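Local coordinates for DegV family protein (Streptococcus agalactiae, PDB 3LUP) that binds a fatty acid, captured here as elaidic acid, and may take part in lipid transport or fatty acid metabolism, at residues 5-10 and 85-90; 128-133 and 149-154; 190-195 and 202-207; 234-239 and 261-266. All coordinates share one frame; numbering follows the deposited sequence.

Interaction 1 (5-10 and 85-90); sequences KLALIT and THVLGL
Leu6 lays its CD1 methyl across the flank of His86, meeting CB at 3.6 Å with the two side chains at about a right angle. Its CG stands anti to the backbone N (chi1 170°), which swings CD1 toward 85-90. On the same face follow Leu8 and Leu88, whose CG and CB lie 4.3 Å apart, and then the methyl tips Leu8 CD2 and Leu90 CD1. The other face carries Ala7, Val87 and Ile9; there Ile9 CD1 reaches back along the sheet to Val87 CG1, while Gly89, paired with Ile9, meets it through backbone alone.

Between the faces runs regular parallel pairing: Ala7 and Ile9 each give N and O to 85-90, as in the bond from Leu88 N to Ala7 O (3.0 Å). Polar side chains finish both ends. Thr85 OG1 accepts from Lys5 N at 2.8 Å and also shares a hydrogen bond with His86 ND1, which limits the turning of the imidazole. At the other end Thr10 OG1 donates to Leu90 O at 3.0 Å.

These are the two central strands of a four-stranded parallel sheet, flanked by strands 26-29 and 114-116. Helix 69-81 covers the face of Ala7, Val87 and Ile9 through Leu75, Leu76 and Leu79, while helix 124-138 packs on Leu8 and Leu90 through Leu130, Val131 and Leu135.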
loop_
_atom_site.group_PDB
_atom_site.type_symbol
_atom_site.label_atom_id
_atom_site.label_comp_id
_atom_site.label_asym_id
_atom_site.label_seq_id
_atom_site.Cartn_x
_atom_site.Cartn_y
_atom_site.Cartn_z
ATOM N N LYS A 5 11.425 11.156 -21.150
ATOM C CA LYS A 5 11.230 9.714 -21.053
ATOM C C LYS A 5 11.233 9.379 -19.570
ATOM O O LYS A 5 12.273 9.440 -18.901
ATOM C CB LYS A 5 12.311 8.947 -21.817
ATOM C CG LYS A 5 12.177 7.425 -21.762
ATOM C CD LYS A 5 12.721 6.791 -23.031
ATOM C CE LYS A 5 13.239 5.380 -22.814
ATOM N NZ LYS A 5 14.704 5.411 -22.515
ATOM N N LEU A 6 10.045 9.064 -19.064
ATOM C CA LEU A 6 9.804 8.982 -17.633
ATOM C C LEU A 6 9.730 7.532 -17.174
ATOM O O LEU A 6 9.049 6.711 -17.804
ATOM C CB LEU A 6 8.503 9.702 -17.285
ATOM C CG LEU A 6 7.927 9.541 -15.873
ATOM C CD1 LEU A 6 8.787 10.293 -14.843
ATOM C CD2 LEU A 6 6.481 10.012 -15.827
ATOM N N ALA A 7 10.443 7.215 -16.093
ATOM C CA ALA A 7 10.382 5.884 -15.526
ATOM C C ALA A 7 9.543 5.909 -14.264
ATOM O O ALA A 7 9.521 6.916 -13.526
ATOM C CB ALA A 7 11.747 5.373 -15.232
ATOM N N LEU A 8 8.852 4.804 -14.015
ATOM C CA LEU A 8 8.137 4.655 -12.768
ATOM C C LEU A 8 8.660 3.537 -11.895
ATOM O O LEU A 8 8.718 2.373 -12.310
ATOM C CB LEU A 8 6.622 4.541 -12.986
ATOM C CG LEU A 8 6.040 5.927 -12.722
ATOM C CD1 LEU A 8 5.790 6.650 -14.029
ATOM C CD2 LEU A 8 4.799 5.881 -11.853
ATOM N N ILE A 9 9.058 3.905 -10.679
ATOM C CA ILE A 9 9.535 2.905 -9.732
ATOM C C ILE A 9 8.621 2.787 -8.509
ATOM O O ILE A 9 8.150 3.794 -7.932
ATOM C CB ILE A 9 11.017 3.116 -9.309
ATOM C CG1 ILE A 9 11.941 3.079 -10.520
ATOM C CG2 ILE A 9 11.481 2.004 -8.403
ATOM C CD1 ILE A 9 12.102 4.388 -11.223
ATOM N N THR A 10 8.377 1.531 -8.149
ATOM C CA THR A 10 7.552 1.187 -7.018
ATOM C C THR A 10 8.087 -0.082 -6.381
ATOM O O THR A 10 9.118 -0.584 -6.797
ATOM C CB THR A 10 6.071 1.020 -7.429
ATOM O OG1 THR A 10 5.285 0.776 -6.251
ATOM C CG2 THR A 10 5.900 -0.122 -8.420
ATOM N N THR A 85 14.743 10.254 -18.884
ATOM C CA THR A 85 15.089 11.619 -18.453
ATOM C C THR A 85 14.553 11.977 -17.072
ATOM O O THR A 85 15.184 12.737 -16.342
ATOM C CB THR A 85 14.583 12.675 -19.443
ATOM O OG1 THR A 85 13.150 12.665 -19.459
ATOM C CG2 THR A 85 15.119 12.392 -20.833
ATOM N N HIS A 86 13.384 11.449 -16.730
ATOM C CA HIS A 86 12.768 11.719 -15.446
ATOM C C HIS A 86 12.409 10.422 -14.758
ATOM O O HIS A 86 12.202 9.385 -15.412
ATOM C CB HIS A 86 11.501 12.538 -15.612
ATOM C CG HIS A 86 11.716 13.894 -16.215
ATOM N ND1 HIS A 86 11.965 14.082 -17.555
ATOM C CD2 HIS A 86 11.690 15.129 -15.661
ATOM C CE1 HIS A 86 12.096 15.373 -17.799
ATOM N NE2 HIS A 86 11.937 16.030 -16.666
ATOM N N VAL A 87 12.321 10.492 -13.429
ATOM C CA VAL A 87 11.947 9.348 -12.605
ATOM C C VAL A 87 10.942 9.754 -11.520
ATOM O O VAL A 87 11.167 10.729 -10.785
ATOM C CB VAL A 87 13.200 8.707 -11.946
ATOM C CG1 VAL A 87 12.805 7.581 -10.990
ATOM C CG2 VAL A 87 14.177 8.196 -13.004
ATOM N N LEU A 88 9.842 9.000 -11.421
ATOM C CA LEU A 88 8.919 9.117 -10.280
ATOM C C LEU A 88 8.879 7.832 -9.450
ATOM O O LEU A 88 8.461 6.771 -9.930
ATOM C CB LEU A 88 7.519 9.508 -10.747
ATOM C CG LEU A 88 6.482 9.887 -9.685
ATOM C CD1 LEU A 88 6.933 11.057 -8.839
ATOM C CD2 LEU A 88 5.175 10.217 -10.373
ATOM N N GLY A 89 9.353 7.933 -8.209
ATOM C CA GLY A 89 9.394 6.793 -7.294
ATOM C C GLY A 89 8.240 6.889 -6.318
ATOM O O GLY A 89 8.164 7.843 -5.522
ATOM N N LEU A 90 7.334 5.910 -6.406
ATOM C CA LEU A 90 6.125 5.831 -5.561
ATOM C C LEU A 90 6.126 4.558 -4.693
ATOM O O LEU A 90 5.597 3.503 -5.075
ATOM C CB LEU A 90 4.860 5.899 -6.415
ATOM C CG LEU A 90 4.573 7.204 -7.156
ATOM C CD1 LEU A 90 3.334 7.032 -8.024
ATOM C CD2 LEU A 90 4.394 8.362 -6.190
#

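Interaction 2 (128-133 and 149-154); sequences GNLVRN and NKIQSQ
Leu130, Ile151 and Gln154 bury the most surface here, joining two helices consecutive in the chain, 124-138 and 144-155, that form an antiparallel helical hairpin (156°) with segment axes 10.6 Å apart. At that spacing the link is made by the ends of side chains. Ile151 turns its CD1 methyl into helix 124-138, where it meets Leu130 CD2 at 4.0 Å and also rests near the Leu130 backbone oxygen and Asn133 CB. Leu130 and Gln154 run alongside each other head to tail, bringing Leu130 CD2 within 3.9 Å of Gln154 CB.

Gln154 continues, extended beyond CG, to the amide of Asn133. Asn133 ND2 donates to Gln154 OE1 at 2.6 Å in an almost straight bond (174°). The acceptor lies in the Asn133 amide plane, but the donor stands above the Gln154 carbonyl plane, the two amides being turned 87° to each other. Arg132 NE holds the other end of the Asn133 amide, donating to OD1 at 3.0 Å, so both ends of this buried group are engaged.

Outside the pair, Gln154 NE2 bonds to Asn285 OD1, and Arg132 forms a salt bridge with Asp231. Val131 faces strand 6-11 at Thr10, while Asn133 and Gln154 border Thr282 and Pro283 at the end of strand 277-283.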
loop_
_atom_site.group_PDB
_atom_site.type_symbol
_atom_site.label_atom_id
_atom_site.label_comp_id
_atom_site.label_asym_id
_atom_site.label_seq_id
_atom_site.Cartn_x
_atom_site.Cartn_y
_atom_site.Cartn_z
ATOM N N GLY A 128 -0.749 1.512 -6.146
ATOM C CA GLY A 128 -0.683 0.996 -7.502
ATOM C C GLY A 128 -1.442 1.903 -8.426
ATOM O O GLY A 128 -1.005 2.181 -9.546
ATOM N N ASN A 129 -2.583 2.377 -7.944
ATOM C CA ASN A 129 -3.367 3.388 -8.652
ATOM C C ASN A 129 -2.581 4.668 -8.927
ATOM O O ASN A 129 -2.718 5.238 -9.990
ATOM C CB ASN A 129 -4.633 3.726 -7.873
ATOM C CG ASN A 129 -5.683 2.605 -7.909
ATOM O OD1 ASN A 129 -6.656 2.656 -7.155
ATOM N ND2 ASN A 129 -5.501 1.610 -8.788
ATOM N N LEU A 130 -1.746 5.101 -7.979
ATOM C CA LEU A 130 -0.887 6.266 -8.202
ATOM C C LEU A 130 0.059 6.071 -9.373
ATOM O O LEU A 130 0.251 6.970 -10.183
ATOM C CB LEU A 130 -0.090 6.631 -6.949
ATOM C CG LEU A 130 -0.900 7.291 -5.831
ATOM C CD1 LEU A 130 -0.036 7.430 -4.580
ATOM C CD2 LEU A 130 -1.495 8.630 -6.254
ATOM N N VAL A 131 0.654 4.891 -9.442
ATOM C CA VAL A 131 1.540 4.535 -10.535
ATOM C C VAL A 131 0.780 4.653 -11.850
ATOM O O VAL A 131 1.164 5.423 -12.729
ATOM C CB VAL A 131 2.098 3.104 -10.337
ATOM C CG1 VAL A 131 2.874 2.632 -11.557
ATOM C CG2 VAL A 131 2.955 3.034 -9.057
ATOM N N ARG A 132 -0.314 3.907 -11.959
ATOM C CA ARG A 132 -1.216 3.988 -13.092
ATOM C C ARG A 132 -1.618 5.435 -13.445
ATOM O O ARG A 132 -1.572 5.818 -14.612
ATOM C CB ARG A 132 -2.445 3.133 -12.797
ATOM C CG ARG A 132 -3.345 2.848 -13.971
ATOM C CD ARG A 132 -4.379 3.936 -14.183
ATOM N NE ARG A 132 -5.067 4.276 -12.941
ATOM C CZ ARG A 132 -6.091 3.595 -12.435
ATOM N NH1 ARG A 132 -6.652 3.997 -11.300
ATOM N NH2 ARG A 132 -6.555 2.514 -13.056
ATOM N N ASN A 133 -2.021 6.223 -12.452
ATOM C CA ASN A 133 -2.405 7.620 -12.678
ATOM C C ASN A 133 -1.285 8.426 -13.311
ATOM O O ASN A 133 -1.499 9.133 -14.300
ATOM C CB ASN A 133 -2.872 8.300 -11.383
ATOM C CG ASN A 133 -4.186 7.753 -10.888
ATOM O OD1 ASN A 133 -4.747 6.841 -11.490
ATOM N ND2 ASN A 133 -4.681 8.288 -9.778
ATOM N N ASN A 149 2.817 17.202 -9.127
ATOM C CA ASN A 149 1.837 18.031 -8.481
ATOM C C ASN A 149 0.507 17.296 -8.319
ATOM O O ASN A 149 -0.017 17.181 -7.206
ATOM C CB ASN A 149 1.641 19.250 -9.340
ATOM C CG ASN A 149 1.782 20.497 -8.575
ATOM O OD1 ASN A 149 0.811 20.969 -7.973
ATOM N ND2 ASN A 149 2.991 21.070 -8.586
ATOM N N LYS A 150 -0.018 16.803 -9.441
ATOM C CA LYS A 150 -1.278 16.070 -9.475
ATOM C C LYS A 150 -1.211 14.852 -8.565
ATOM O O LYS A 150 -2.183 14.536 -7.877
ATOM C CB LYS A 150 -1.610 15.648 -10.906
ATOM C CG LYS A 150 -3.034 15.146 -11.107
ATOM C CD LYS A 150 -3.434 15.222 -12.592
ATOM C CE LYS A 150 -4.689 14.410 -12.922
ATOM N NZ LYS A 150 -5.952 15.156 -12.718
ATOM N N ILE A 151 -0.062 14.183 -8.543
ATOM C CA ILE A 151 0.077 13.010 -7.715
ATOM C C ILE A 151 0.123 13.357 -6.221
ATOM O O ILE A 151 -0.520 12.683 -5.423
ATOM C CB ILE A 151 1.263 12.138 -8.143
ATOM C CG1 ILE A 151 0.999 11.499 -9.517
ATOM C CG2 ILE A 151 1.535 11.063 -7.098
ATOM C CD1 ILE A 151 0.019 10.330 -9.511
ATOM N N GLN A 152 0.843 14.413 -5.844
ATOM C CA GLN A 152 0.874 14.876 -4.445
ATOM C C GLN A 152 -0.490 15.247 -3.878
ATOM O O GLN A 152 -0.822 14.870 -2.738
ATOM C CB GLN A 152 1.857 16.029 -4.258
ATOM C CG GLN A 152 3.178 15.577 -3.642
ATOM C CD GLN A 152 4.372 16.440 -4.057
ATOM O OE1 GLN A 152 4.212 17.534 -4.632
ATOM N NE2 GLN A 152 5.587 15.946 -3.767
ATOM N N SER A 153 -1.279 15.975 -4.666
ATOM C CA SER A 153 -2.652 16.296 -4.278
ATOM C C SER A 153 -3.537 15.043 -4.247
ATOM O O SER A 153 -4.476 14.970 -3.457
ATOM C CB SER A 153 -3.257 17.393 -5.170
ATOM O OG SER A 153 -3.595 16.905 -6.455
ATOM N N GLN A 154 -3.231 14.064 -5.101
ATOM C CA GLN A 154 -3.921 12.771 -5.074
ATOM C C GLN A 154 -3.550 11.980 -3.839
ATOM O O GLN A 154 -4.402 11.340 -3.221
ATOM C CB GLN A 154 -3.600 11.943 -6.312
ATOM C CG GLN A 154 -4.517 12.214 -7.478
ATOM C CD GLN A 154 -4.215 11.305 -8.637
ATOM O OE1 GLN A 154 -3.534 10.285 -8.488
ATOM N NE2 GLN A 154 -4.712 11.669 -9.811
#

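Interaction 3 (190-195 and 202-207); sequences KPVLHF and VVYEKV
His194 and Tyr204 form the aromatic centre of this hairpin, meeting edge-to-face with ring centroids 5.0 Å apart and planes at 64°. The edge of Tyr204 is directed at the imidazole face, CD1 lying over the ring centre, and Tyr204 CB adds an off-centre CH-pi contact to the same ring. Val202 CG2 approaches the imidazole obliquely near CE1. The histidine is brought over its partners by a first torsion that sets CG between the backbone N and the carbonyl carbon (chi1 80°).

Next along this face Val192 CG2 packs on Val207 CG2 at 3.6 Å. Leu193 and Val203 meet separately, CD2 to CG2 at 3.5 Å, and Pro191 CB touches Val203 CG1.

The backbone sets these positions. His194 and Val202 are a hydrogen-bonded antiparallel pair, with His194 N to Val202 O and the return bond both 3.0 Å long. Then comes a classic beta bulge: Tyr204 and Glu205 both face Val192, whose oxygen accepts from Glu205 N at 3.0 Å and weakly from Tyr204 N. The extra residue shifts the register by one. A closing bond joins Lys190 N to Val207 O at 2.8 Å.

Farther out, Phe161 of strand 159-163 meets both aromatic rings, and helix 210-224 covers Val192 and Tyr204. Phe195, at the end of strand 192-195, touches the elaidic acid. The rings and branched side chains therefore pack by dispersion and CH-pi contact; across the hairpin directional bonding is left to the backbone, the side-chain salt bridge of Glu205 being made outward to Arg216. In this contact the imidazole offers a face to the edge of Tyr204.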
loop_
_atom_site.group_PDB
_atom_site.type_symbol
_atom_site.label_atom_id
_atom_site.label_comp_id
_atom_site.label_asym_id
_atom_site.label_seq_id
_atom_site.Cartn_x
_atom_site.Cartn_y
_atom_site.Cartn_z
ATOM N N LYS A 190 -13.247 -4.566 18.281
ATOM C CA LYS A 190 -12.864 -4.599 16.866
ATOM C C LYS A 190 -12.673 -3.174 16.346
ATOM O O LYS A 190 -13.584 -2.602 15.738
ATOM C CB LYS A 190 -13.906 -5.365 16.035
ATOM C CG LYS A 190 -13.732 -6.887 16.033
ATOM C CD LYS A 190 -12.660 -7.325 15.013
ATOM C CE LYS A 190 -12.422 -8.843 14.974
ATOM N NZ LYS A 190 -12.381 -9.534 16.306
ATOM N N PRO A 191 -11.490 -2.576 16.605
ATOM C CA PRO A 191 -11.253 -1.178 16.222
ATOM C C PRO A 191 -11.113 -0.989 14.724
ATOM O O PRO A 191 -10.632 -1.877 14.017
ATOM C CB PRO A 191 -9.922 -0.869 16.884
ATOM C CG PRO A 191 -9.235 -2.207 16.970
ATOM C CD PRO A 191 -10.319 -3.164 17.290
ATOM N N VAL A 192 -11.557 0.169 14.255
ATOM C CA VAL A 192 -11.317 0.625 12.895
ATOM C C VAL A 192 -10.043 1.470 12.916
ATOM O O VAL A 192 -9.902 2.410 13.723
ATOM C CB VAL A 192 -12.505 1.470 12.352
ATOM C CG1 VAL A 192 -12.298 1.823 10.892
ATOM C CG2 VAL A 192 -13.817 0.739 12.518
ATOM N N LEU A 193 -9.117 1.116 12.030
ATOM C CA LEU A 193 -7.820 1.780 11.929
ATOM C C LEU A 193 -7.724 2.468 10.595
ATOM O O LEU A 193 -8.422 2.096 9.658
ATOM C CB LEU A 193 -6.694 0.757 12.057
ATOM C CG LEU A 193 -6.799 -0.184 13.261
ATOM C CD1 LEU A 193 -5.953 -1.413 13.074
ATOM C CD2 LEU A 193 -6.430 0.546 14.524
ATOM N N HIS A 194 -6.877 3.487 10.516
ATOM C CA HIS A 194 -6.648 4.184 9.264
ATOM C C HIS A 194 -5.248 4.767 9.169
ATOM O O HIS A 194 -4.491 4.726 10.134
ATOM C CB HIS A 194 -7.725 5.249 9.046
ATOM C CG HIS A 194 -7.516 6.521 9.808
ATOM N ND1 HIS A 194 -7.056 6.556 11.107
ATOM C CD2 HIS A 194 -7.739 7.810 9.455
ATOM C CE1 HIS A 194 -6.996 7.811 11.519
ATOM N NE2 HIS A 194 -7.405 8.590 10.535
ATOM N N PHE A 195 -4.900 5.288 7.998
ATOM C CA PHE A 195 -3.648 6.026 7.826
ATOM C C PHE A 195 -3.767 7.504 8.185
ATOM O O PHE A 195 -4.663 8.205 7.708
ATOM C CB PHE A 195 -3.150 5.891 6.400
ATOM C CG PHE A 195 -2.405 4.617 6.135
ATOM C CD1 PHE A 195 -1.019 4.635 5.937
ATOM C CD2 PHE A 195 -3.079 3.397 6.061
ATOM C CE1 PHE A 195 -0.312 3.467 5.678
ATOM C CE2 PHE A 195 -2.372 2.206 5.810
ATOM C CZ PHE A 195 -0.980 2.250 5.616
ATOM N N VAL A 202 -3.030 4.486 12.778
ATOM C CA VAL A 202 -3.550 4.870 14.092
ATOM C C VAL A 202 -4.972 4.327 14.206
ATOM O O VAL A 202 -5.560 3.894 13.202
ATOM C CB VAL A 202 -3.520 6.434 14.358
ATOM C CG1 VAL A 202 -2.157 7.005 14.095
ATOM C CG2 VAL A 202 -4.560 7.175 13.544
ATOM N N VAL A 203 -5.519 4.332 15.422
ATOM C CA VAL A 203 -6.891 3.900 15.615
ATOM C C VAL A 203 -7.816 5.037 15.222
ATOM O O VAL A 203 -7.752 6.134 15.770
ATOM C CB VAL A 203 -7.177 3.448 17.069
ATOM C CG1 VAL A 203 -8.588 2.883 17.189
ATOM C CG2 VAL A 203 -6.144 2.417 17.522
ATOM N N TYR A 204 -8.669 4.772 14.245
ATOM C CA TYR A 204 -9.695 5.728 13.889
ATOM C C TYR A 204 -10.814 5.708 14.933
ATOM O O TYR A 204 -11.137 6.739 15.511
ATOM C CB TYR A 204 -10.229 5.429 12.487
ATOM C CG TYR A 204 -11.261 6.414 11.999
ATOM C CD1 TYR A 204 -10.897 7.709 11.620
ATOM C CD2 TYR A 204 -12.603 6.045 11.903
ATOM C CE1 TYR A 204 -11.846 8.618 11.165
ATOM C CE2 TYR A 204 -13.561 6.941 11.446
ATOM C CZ TYR A 204 -13.175 8.225 11.080
ATOM O OH TYR A 204 -14.131 9.105 10.637
ATOM N N GLU A 205 -11.373 4.523 15.196
ATOM C CA GLU A 205 -12.563 4.406 16.038
ATOM C C GLU A 205 -12.583 3.076 16.817
ATOM O O GLU A 205 -12.249 2.026 16.257
ATOM C CB GLU A 205 -13.802 4.538 15.141
ATOM C CG GLU A 205 -15.094 4.937 15.833
ATOM C CD GLU A 205 -16.231 5.233 14.840
ATOM O OE1 GLU A 205 -15.985 5.947 13.832
ATOM O OE2 GLU A 205 -17.376 4.758 15.077
ATOM N N LYS A 206 -12.947 3.131 18.104
ATOM C CA LYS A 206 -13.243 1.918 18.876
ATOM C C LYS A 206 -14.629 1.432 18.462
ATOM O O LYS A 206 -15.624 2.128 18.665
ATOM C CB LYS A 206 -13.216 2.182 20.392
ATOM C CG LYS A 206 -11.822 2.267 21.038
ATOM C CD LYS A 206 -11.882 2.539 22.552
ATOM C CE LYS A 206 -11.567 1.297 23.386
ATOM N NZ LYS A 206 -12.071 1.344 24.800
ATOM N N VAL A 207 -14.692 0.263 17.841
ATOM C CA VAL A 207 -15.971 -0.354 17.495
ATOM C C VAL A 207 -16.015 -1.687 18.219
ATOM O O VAL A 207 -15.027 -2.416 18.247
ATOM C CB VAL A 207 -16.153 -0.538 15.962
ATOM C CG1 VAL A 207 -17.480 -1.206 15.653
ATOM C CG2 VAL A 207 -16.090 0.813 15.259
#

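Interaction 4 (234-239 and 261-266); sequences IIHSRA and IVSFGG
Ile235 sets its CG2 methyl squarely on the face of Phe264, 3.3 Å from the ring centroid and 12° off the ring normal. CG2 stands anti to the backbone N while CG1, on the other branch (chi1 -41°), runs beside Val262 CG2 at 3.6 Å. The two residues at the centre of this CH-pi contact, Ile235 and Phe264, also touch the bound elaidic acid and so form part of the wall of its pocket. At the edge of the phenyl ring, in its plane, lies Ser237 N.

On the opposite sheet face Ile234 meets Ile261, whose CG2 abuts the edge of the His236 ring at CD2. Parallel backbone bonds run between the faces, among them Val262 N to Ile234 O at 2.9 Å and Phe264 N to His236 O at 3.0 Å. At the polar edge Ala239 N donates to His236 ND1 (2.9 Å), tying the imidazole to the start of the following helix. A water accepts from Arg238 N at 2.9 Å and hydrogen-bonds to Ser263 OG at 2.7 Å, bridging the two segments.

Strands 230-236 and 259-263 are joined by a right-handed beta-alpha-beta crossover through helix 240-252, whose Ala243 and Tyr247 cover Ile234, His236 and Ile261. Strand 277-283 flanks 230-236 on its other side.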
loop_
_atom_site.group_PDB
_atom_site.type_symbol
_atom_site.label_atom_id
_atom_site.label_comp_id
_atom_site.label_asym_id
_atom_site.label_seq_id
_atom_site.Cartn_x
_atom_site.Cartn_y
_atom_site.Cartn_z
ATOM N N ILE A 234 -11.587 -3.046 -1.988
ATOM C CA ILE A 234 -11.670 -3.831 -0.766
ATOM C C ILE A 234 -10.532 -4.843 -0.812
ATOM O O ILE A 234 -10.360 -5.566 -1.798
ATOM C CB ILE A 234 -12.992 -4.574 -0.635
ATOM C CG1 ILE A 234 -14.162 -3.603 -0.743
ATOM C CG2 ILE A 234 -13.037 -5.341 0.693
ATOM C CD1 ILE A 234 -15.476 -4.290 -1.076
ATOM N N ILE A 235 -9.741 -4.880 0.247
ATOM C CA ILE A 235 -8.523 -5.676 0.245
ATOM C C ILE A 235 -8.532 -6.555 1.487
ATOM O O ILE A 235 -8.905 -6.095 2.554
ATOM C CB ILE A 235 -7.268 -4.775 0.229
ATOM C CG1 ILE A 235 -7.473 -3.584 -0.717
ATOM C CG2 ILE A 235 -6.031 -5.580 -0.159
ATOM C CD1 ILE A 235 -7.033 -2.260 -0.137
ATOM N N HIS A 236 -8.144 -7.819 1.346
ATOM C CA HIS A 236 -8.185 -8.737 2.463
ATOM C C HIS A 236 -7.031 -9.724 2.457
ATOM O O HIS A 236 -6.475 -10.044 1.398
ATOM C CB HIS A 236 -9.511 -9.499 2.462
ATOM C CG HIS A 236 -9.659 -10.436 1.312
ATOM N ND1 HIS A 236 -9.378 -11.780 1.411
ATOM C CD2 HIS A 236 -10.020 -10.218 0.027
ATOM C CE1 HIS A 236 -9.579 -12.355 0.239
ATOM N NE2 HIS A 236 -9.973 -11.430 -0.617
ATOM N N SER A 237 -6.675 -10.211 3.642
ATOM C CA SER A 237 -5.704 -11.294 3.759
ATOM C C SER A 237 -6.435 -12.587 4.142
ATOM O O SER A 237 -6.543 -12.932 5.316
ATOM C CB SER A 237 -4.588 -10.937 4.752
ATOM O OG SER A 237 -5.118 -10.626 6.038
ATOM N N ARG A 238 -6.948 -13.288 3.132
ATOM C CA ARG A 238 -7.748 -14.514 3.331
ATOM C C ARG A 238 -8.966 -14.264 4.237
ATOM O O ARG A 238 -9.179 -14.961 5.229
ATOM C CB ARG A 238 -6.881 -15.674 3.858
ATOM C CG ARG A 238 -5.726 -16.078 2.943
ATOM C CD ARG A 238 -5.909 -17.461 2.383
ATOM N NE ARG A 238 -4.780 -17.860 1.537
ATOM C CZ ARG A 238 -3.957 -18.878 1.794
ATOM N NH1 ARG A 238 -4.110 -19.620 2.888
ATOM N NH2 ARG A 238 -2.967 -19.149 0.948
ATOM N N ALA A 239 -9.739 -13.239 3.886
ATOM C CA ALA A 239 -10.961 -12.858 4.600
ATOM C C ALA A 239 -12.049 -12.601 3.561
ATOM O O ALA A 239 -12.758 -11.596 3.603
ATOM C CB ALA A 239 -10.724 -11.621 5.476
ATOM N N ILE A 261 -12.489 -6.205 -5.510
ATOM C CA ILE A 261 -11.915 -6.985 -4.404
ATOM C C ILE A 261 -10.542 -7.549 -4.795
ATOM O O ILE A 261 -10.383 -8.208 -5.835
ATOM C CB ILE A 261 -12.854 -8.118 -3.883
ATOM C CG1 ILE A 261 -14.203 -7.544 -3.407
ATOM C CG2 ILE A 261 -12.182 -8.877 -2.741
ATOM C CD1 ILE A 261 -15.340 -8.563 -3.217
ATOM N N VAL A 262 -9.546 -7.263 -3.961
ATOM C CA VAL A 262 -8.173 -7.676 -4.217
ATOM C C VAL A 262 -7.546 -8.164 -2.924
ATOM O O VAL A 262 -7.992 -7.793 -1.829
ATOM C CB VAL A 262 -7.308 -6.524 -4.801
ATOM C CG1 VAL A 262 -7.832 -6.094 -6.150
ATOM C CG2 VAL A 262 -7.216 -5.325 -3.841
ATOM N N SER A 263 -6.509 -8.987 -3.063
ATOM C CA SER A 263 -5.791 -9.540 -1.926
ATOM C C SER A 263 -4.531 -8.788 -1.516
ATOM O O SER A 263 -3.938 -8.058 -2.324
ATOM C CB SER A 263 -5.433 -10.982 -2.212
ATOM O OG SER A 263 -6.578 -11.759 -1.971
ATOM N N PHE A 264 -4.144 -8.980 -0.249
ATOM C CA PHE A 264 -2.825 -8.597 0.230
ATOM C C PHE A 264 -1.834 -9.711 -0.125
ATOM O O PHE A 264 -2.238 -10.853 -0.387
ATOM C CB PHE A 264 -2.826 -8.378 1.752
ATOM C CG PHE A 264 -3.646 -7.185 2.221
ATOM C CD1 PHE A 264 -3.262 -5.872 1.908
ATOM C CD2 PHE A 264 -4.775 -7.372 3.018
ATOM C CE1 PHE A 264 -4.017 -4.759 2.371
ATOM C CE2 PHE A 264 -5.535 -6.286 3.462
ATOM C CZ PHE A 264 -5.153 -4.975 3.144
ATOM N N GLY A 265 -0.544 -9.368 -0.160
ATOM C CA GLY A 265 0.540 -10.350 -0.250
ATOM C C GLY A 265 1.145 -10.587 1.135
ATOM O O GLY A 265 0.620 -10.097 2.132
ATOM N N GLY A 266 2.246 -11.342 1.188
ATOM C CA GLY A 266 2.869 -11.752 2.435
ATOM C C GLY A 266 3.473 -10.578 3.169
ATOM O O GLY A 266 3.577 -10.582 4.396
HETATM O O HOH W 1 -6.502 -13.249 0.271
#

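How the interactions relate
Interactions 1 to 4 follow one another along the chain without interleaving. Interactions 1 and 2 are neighbours, their centres 12 Å apart, and touch directly: Leu90 CD1 packs on Leu130 CB at 3.6 Å, so helix 124-138 connects the four-stranded parallel sheet to helix 144-155. Interactions 3 and 4 instead belong to the six-stranded mixed sheet and involve its two outermost strands, 201-205 and 259-263; their centres are 18 Å apart. Interaction 1 lies about 34 Å from interaction 3 and 27 Å from interaction 4, centre to centre, across the middle of the chain. Phe195, Ile235 and Phe264 bring interactions 3 and 4 to the fatty acid, whereas interactions 1 and 2 stand farther from it.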